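Local coordinates for protein CDA peptide synthetase I (Streptomyces coelicolor, PDB 5DU9) that is a peptide synthetase, modelled here as its condensation domain, which holds (2S)-2-amino-N-butyl-propanamide in a pocket, at residues V292-R297 with V309-P314; G361-V366 with D392-L397. The protein carries 1 engineered substitution. One frame throughout, in Å; residues are numbered along the deposited sequence.

How the contacts relate
Both contacts pair β-strands inside the condensation domain, their centres about 13 Å apart. Contact 1 is the loop end of the antiparallel pair 287-294 and 311-318, and is only partly buried; charged and amide side chains tie this loop end to neighbouring loops and helices. Contact 2 is buried: it joins 363-366 of a mixed sheet in parallel to 393-398, with an apolar face against helix 267-283 and a more polar one. The two meet where Arg312 NH1 lies 2.9 Å from Thr363 OG1, a probable hydrogen bond, and where Pro293 packs on Val364 and Asn365. Arg312 also touches the bound (2S)-2-amino-N-butyl-propanamide.

Contact 1: V292-R297 with V309-P314; sequences VPVTGR and VSNRLP
Val309 lays its CG2 methyl over one face of the Arg297 guanidinium, 3.6 Å from Arg297 NE and displaced toward the rim of the group, the two side chains crossing at about a right angle. The same methyl presses on the backbone, with Val309 CG2 3.4 Å from Thr295 O; chi1 of -77° sets CG1 anti to the carbonyl carbon and leaves CG2 between the backbone N and the carbonyl carbon. The guanidinium is held by polar partners besides: Arg297 NH2 forms a salt bridge with Asp162, whose carboxylate also accepts from Val309 N, and NH1 reaches the carbonyl oxygens of Ala302 and Thr305. The chain gets there through an ST turn, in which Arg297 N donates to Thr295 OG1 at 3.2 Å, and through Gly296 with its positive phi.

Further along, the strands pair through four nearly straight backbone bonds, two between Val292 and Leu313 and two between Val294 and Asn311; Val294 N to Asn311 O, for example, spans 2.9 Å. Pro293, which has no N-H to give, occupies the non-hydrogen-bonded position opposite Arg312, and its CA makes a C-H...O contact of 3.2 Å with Asn311 O. On the other face Val294 and Asn311 run side by side, Val294 CG2 3.7 Å from Asn311 CB. The amide beyond that methylene has partners outside the two segments: OD1 accepts from Gly347 N and ND2 donates to Phe345 O. Arg312 lies on the face of Pro293; its chain, bent at chi3 (50°), leads its end away from 292-297, where NH1 bonds to Thr363 OG1 beside the bound ligand.

The chemistry thus divides the strand pair: backbone bonds join the strands, whereas Arg297, Asn311 and Arg312 spend their polar ends on residues outside it, Arg312 touching the ligand.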
loop_
_atom_site.group_PDB
_atom_site.type_symbol
_atom_site.label_atom_id
_atom_site.label_comp_id
_atom_site.label_asym_id
_atom_site.label_seq_id
_atom_site.Cartn_x
_atom_site.Cartn_y
_atom_site.Cartn_z
ATOM N N VAL A 292 7.933 6.210 -5.189
ATOM C CA VAL A 292 7.632 4.834 -5.523
ATOM C C VAL A 292 7.824 3.942 -4.298
ATOM O O VAL A 292 8.880 3.965 -3.675
ATOM C CB VAL A 292 8.537 4.344 -6.678
ATOM C CG1 VAL A 292 8.235 2.900 -7.025
ATOM C CG2 VAL A 292 8.355 5.235 -7.899
ATOM N N PRO A 293 6.796 3.161 -3.935
ATOM C CA PRO A 293 7.019 2.172 -2.877
ATOM C C PRO A 293 7.733 0.918 -3.378
ATOM O O PRO A 293 7.523 0.496 -4.516
ATOM C CB PRO A 293 5.601 1.835 -2.396
ATOM C CG PRO A 293 4.679 2.259 -3.489
ATOM C CD PRO A 293 5.430 3.092 -4.486
ATOM N N VAL A 294 8.589 0.353 -2.532
ATOM C CA VAL A 294 9.143 -0.975 -2.752
ATOM C C VAL A 294 8.881 -1.782 -1.485
ATOM O O VAL A 294 8.658 -1.209 -0.426
ATOM C CB VAL A 294 10.651 -0.928 -3.092
ATOM C CG1 VAL A 294 10.865 -0.159 -4.391
ATOM C CG2 VAL A 294 11.452 -0.299 -1.960
ATOM N N THR A 295 8.881 -3.105 -1.582
ATOM C CA THR A 295 8.428 -3.912 -0.454
ATOM C C THR A 295 9.407 -3.924 0.711
ATOM O O THR A 295 9.008 -4.143 1.851
ATOM C CB THR A 295 8.171 -5.369 -0.858
ATOM O OG1 THR A 295 9.401 -5.994 -1.244
ATOM C CG2 THR A 295 7.169 -5.441 -2.000
ATOM N N GLY A 296 10.685 -3.707 0.425
ATOM C CA GLY A 296 11.707 -3.790 1.454
ATOM C C GLY A 296 11.961 -5.217 1.916
ATOM O O GLY A 296 12.556 -5.445 2.972
ATOM N N ARG A 297 11.507 -6.181 1.120
ATOM C CA ARG A 297 11.667 -7.597 1.441
ATOM C C ARG A 297 12.771 -8.226 0.607
ATOM O O ARG A 297 12.676 -8.298 -0.617
ATOM C CB ARG A 297 10.344 -8.334 1.231
ATOM C CG ARG A 297 9.293 -7.881 2.216
ATOM C CD ARG A 297 7.874 -8.265 1.835
ATOM N NE ARG A 297 6.963 -7.658 2.796
ATOM C CZ ARG A 297 6.639 -8.194 3.968
ATOM N NH1 ARG A 297 7.115 -9.381 4.318
ATOM N NH2 ARG A 297 5.832 -7.542 4.793
ATOM N N VAL A 309 7.505 -3.461 6.490
ATOM C CA VAL A 309 8.900 -3.236 6.105
ATOM C C VAL A 309 9.035 -2.377 4.857
ATOM O O VAL A 309 10.145 -2.098 4.419
ATOM C CB VAL A 309 9.650 -4.568 5.846
ATOM C CG1 VAL A 309 10.017 -5.231 7.155
ATOM C CG2 VAL A 309 8.826 -5.496 4.976
ATOM N N SER A 310 7.910 -1.943 4.297
ATOM C CA SER A 310 7.934 -1.222 3.035
ATOM C C SER A 310 8.744 0.074 3.107
ATOM O O SER A 310 8.885 0.698 4.166
ATOM C CB SER A 310 6.509 -0.918 2.576
ATOM O OG SER A 310 5.807 -0.193 3.560
ATOM N N ASN A 311 9.273 0.453 1.950
ATOM C CA ASN A 311 10.115 1.624 1.791
ATOM C C ASN A 311 9.520 2.492 0.689
ATOM O O ASN A 311 8.793 1.992 -0.163
ATOM C CB ASN A 311 11.545 1.192 1.455
ATOM C CG ASN A 311 12.556 2.316 1.571
ATOM O OD1 ASN A 311 12.371 3.282 2.312
ATOM N ND2 ASN A 311 13.656 2.181 0.844
ATOM N N ARG A 312 9.801 3.785 0.728
ATOM C CA ARG A 312 9.352 4.701 -0.316
ATOM C C ARG A 312 10.524 5.547 -0.770
ATOM O O ARG A 312 11.179 6.185 0.048
ATOM C CB ARG A 312 8.218 5.583 0.188
ATOM C CG ARG A 312 7.798 6.661 -0.797
ATOM C CD ARG A 312 6.416 7.192 -0.474
ATOM N NE ARG A 312 6.295 7.567 0.930
ATOM C CZ ARG A 312 5.147 7.860 1.531
ATOM N NH1 ARG A 312 4.005 7.824 0.852
ATOM N NH2 ARG A 312 5.137 8.186 2.816
ATOM N N LEU A 313 10.787 5.550 -2.074
ATOM C CA LEU A 313 11.943 6.256 -2.607
ATOM C C LEU A 313 11.560 7.195 -3.740
ATOM O O LEU A 313 10.605 6.935 -4.469
ATOM C CB LEU A 313 12.998 5.261 -3.080
ATOM C CG LEU A 313 13.743 4.583 -1.933
ATOM C CD1 LEU A 313 14.470 3.346 -2.428
ATOM C CD2 LEU A 313 14.714 5.543 -1.263
ATOM N N PRO A 314 12.309 8.296 -3.879
ATOM C CA PRO A 314 11.998 9.314 -4.883
ATOM C C PRO A 314 12.538 8.954 -6.256
ATOM O O PRO A 314 13.714 8.617 -6.392
ATOM C CB PRO A 314 12.694 10.553 -4.335
ATOM C CG PRO A 314 13.903 10.003 -3.660
ATOM C CD PRO A 314 13.480 8.680 -3.069
#

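Contact 2: G361-V366 with D392-L397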
loop_
_atom_site.group_PDB
_atom_site.type_symbol
_atom_site.label_atom_id
_atom_site.label_comp_id
_atom_site.label_asym_id
_atom_site.label_seq_id
_atom_site.Cartn_x
_atom_site.Cartn_y
_atom_site.Cartn_z
ATOM N N GLY A 361 7.264 13.200 -4.410
ATOM C CA GLY A 361 6.203 13.634 -5.293
ATOM C C GLY A 361 4.992 12.804 -4.941
ATOM O O GLY A 361 4.991 12.133 -3.906
ATOM N N PRO A 362 3.961 12.831 -5.792
ATOM C CA PRO A 362 2.848 11.915 -5.532
ATOM C C PRO A 362 3.352 10.486 -5.433
ATOM O O PRO A 362 4.223 10.100 -6.205
ATOM C CB PRO A 362 1.936 12.102 -6.748
ATOM C CG PRO A 362 2.808 12.713 -7.798
ATOM C CD PRO A 362 3.791 13.562 -7.058
ATOM N N THR A 363 2.840 9.718 -4.481
ATOM C CA THR A 363 3.196 8.313 -4.397
ATOM C C THR A 363 2.426 7.552 -5.461
ATOM O O THR A 363 1.200 7.622 -5.506
ATOM C CB THR A 363 2.894 7.721 -3.009
ATOM O OG1 THR A 363 3.657 8.417 -2.014
ATOM C CG2 THR A 363 3.251 6.236 -2.968
ATOM N N VAL A 364 3.152 6.849 -6.326
ATOM C CA VAL A 364 2.537 6.031 -7.364
ATOM C C VAL A 364 2.702 4.569 -6.981
ATOM O O VAL A 364 3.788 4.000 -7.095
ATOM C CB VAL A 364 3.158 6.294 -8.745
ATOM C CG1 VAL A 364 2.452 5.459 -9.817
ATOM C CG2 VAL A 364 3.072 7.773 -9.078
ATOM N N ASN A 365 1.601 3.979 -6.526
ATOM C CA ASN A 365 1.582 2.634 -5.980
ATOM C C ASN A 365 0.763 1.711 -6.870
ATOM O O ASN A 365 -0.454 1.598 -6.706
ATOM C CB ASN A 365 1.007 2.669 -4.558
ATOM C CG ASN A 365 0.990 1.310 -3.891
ATOM O OD1 ASN A 365 1.539 0.340 -4.406
ATOM N ND2 ASN A 365 0.362 1.242 -2.722
ATOM N N VAL A 366 1.435 1.076 -7.826
ATOM C CA VAL A 366 0.808 0.082 -8.679
ATOM C C VAL A 366 0.953 -1.237 -7.948
ATOM O O VAL A 366 2.031 -1.832 -7.933
ATOM C CB VAL A 366 1.453 0.019 -10.071
ATOM C CG1 VAL A 366 0.701 -0.972 -10.959
ATOM C CG2 VAL A 366 1.473 1.396 -10.714
ATOM N N ASP A 392 0.408 15.048 0.554
ATOM C CA ASP A 392 -0.083 15.547 -0.723
ATOM C C ASP A 392 -1.038 14.535 -1.361
ATOM O O ASP A 392 -2.249 14.608 -1.155
ATOM C CB ASP A 392 1.104 15.858 -1.646
ATOM C CG ASP A 392 0.690 16.115 -3.083
ATOM O OD1 ASP A 392 -0.316 16.814 -3.299
ATOM O OD2 ASP A 392 1.377 15.613 -3.998
ATOM N N LEU A 393 -0.493 13.586 -2.112
ATOM C CA LEU A 393 -1.313 12.666 -2.898
ATOM C C LEU A 393 -0.690 11.283 -3.033
ATOM O O LEU A 393 0.497 11.160 -3.337
ATOM C CB LEU A 393 -1.556 13.255 -4.295
ATOM C CG LEU A 393 -2.408 12.445 -5.277
ATOM C CD1 LEU A 393 -3.866 12.428 -4.853
ATOM C CD2 LEU A 393 -2.260 13.013 -6.683
ATOM N N ASN A 394 -1.494 10.245 -2.804
ATOM C CA ASN A 394 -1.143 8.889 -3.214
ATOM C C ASN A 394 -2.025 8.499 -4.377
ATOM O O ASN A 394 -3.227 8.775 -4.365
ATOM C CB ASN A 394 -1.337 7.849 -2.100
ATOM C CG ASN A 394 -0.693 8.239 -0.796
ATOM O OD1 ASN A 394 0.425 8.756 -0.764
ATOM N ND2 ASN A 394 -1.392 7.967 0.306
ATOM N N ILE A 395 -1.427 7.848 -5.366
ATOM C CA ILE A 395 -2.165 7.263 -6.474
ATOM C C ILE A 395 -2.002 5.755 -6.379
ATOM O O ILE A 395 -0.909 5.235 -6.552
ATOM C CB ILE A 395 -1.662 7.774 -7.834
ATOM C CG1 ILE A 395 -1.858 9.289 -7.914
ATOM C CG2 ILE A 395 -2.400 7.073 -8.968
ATOM C CD1 ILE A 395 -1.245 9.934 -9.133
ATOM N N VAL A 396 -3.098 5.064 -6.089
ATOM C CA VAL A 396 -3.065 3.633 -5.828
ATOM C C VAL A 396 -3.853 2.903 -6.905
ATOM O O VAL A 396 -5.003 3.246 -7.182
ATOM C CB VAL A 396 -3.650 3.307 -4.439
ATOM C CG1 VAL A 396 -3.493 1.826 -4.119
ATOM C CG2 VAL A 396 -2.983 4.164 -3.366
ATOM N N LEU A 397 -3.221 1.911 -7.524
ATOM C CA LEU A 397 -3.888 1.072 -8.512
ATOM C C LEU A 397 -3.942 -0.361 -8.029
ATOM O O LEU A 397 -2.956 -0.886 -7.517
ATOM C CB LEU A 397 -3.172 1.116 -9.858
ATOM C CG LEU A 397 -3.478 2.300 -10.767
ATOM C CD1 LEU A 397 -2.909 3.581 -10.205
ATOM C CD2 LEU A 397 -2.927 2.033 -12.150
HETATM O O HOH W 1 2.610 12.890 -2.025
#
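Thr363 and Asn394 lie side by side, pointing the same way from adjacent strands, and Asn394 OD1 comes within 3.5 Å of Thr363 CB. Chi1 of -50° puts the Asn394 amide anti to its carbonyl carbon and swings its end toward the threonine, while ND2 donates to Glu410 on the next strand. Thr363 OG1, beside its own backbone N, is engaged by Arg312. Two residues on, Asn365 and Val396 repeat the parallel arrangement: chi1 of -178° sends the Asn365 amide out beside Val396, and its ND2 lies 4.1 Å from Val396 CG1.

The reverse face is apolar. Val364 beside Ile395 and Val366 beside Leu397 form it, and the two valines pack on helix 267-283. At its beginning Pro362 CB meets Leu393 CD2 at 4.3 Å; beside them a water donates to Gly361 O and accepts from Leu393 N, bridging the two segments just ahead of the first direct bond, Thr363 N to Leu393 O.

Between the faces run four backbone bonds, the shortest from Ile395 N to Thr363 O at 2.6 Å. Thr363 and Asn365 both donate and accept, the staggered scheme of parallel strands. This is a parallel strand pair of a mixed sheet in the condensation-domain fold, continued on its other flank by backbone bonds from Pro362 and Val364 to Ser291 of strand 287-294, with its polar face turned toward the ligand pocket at Thr363.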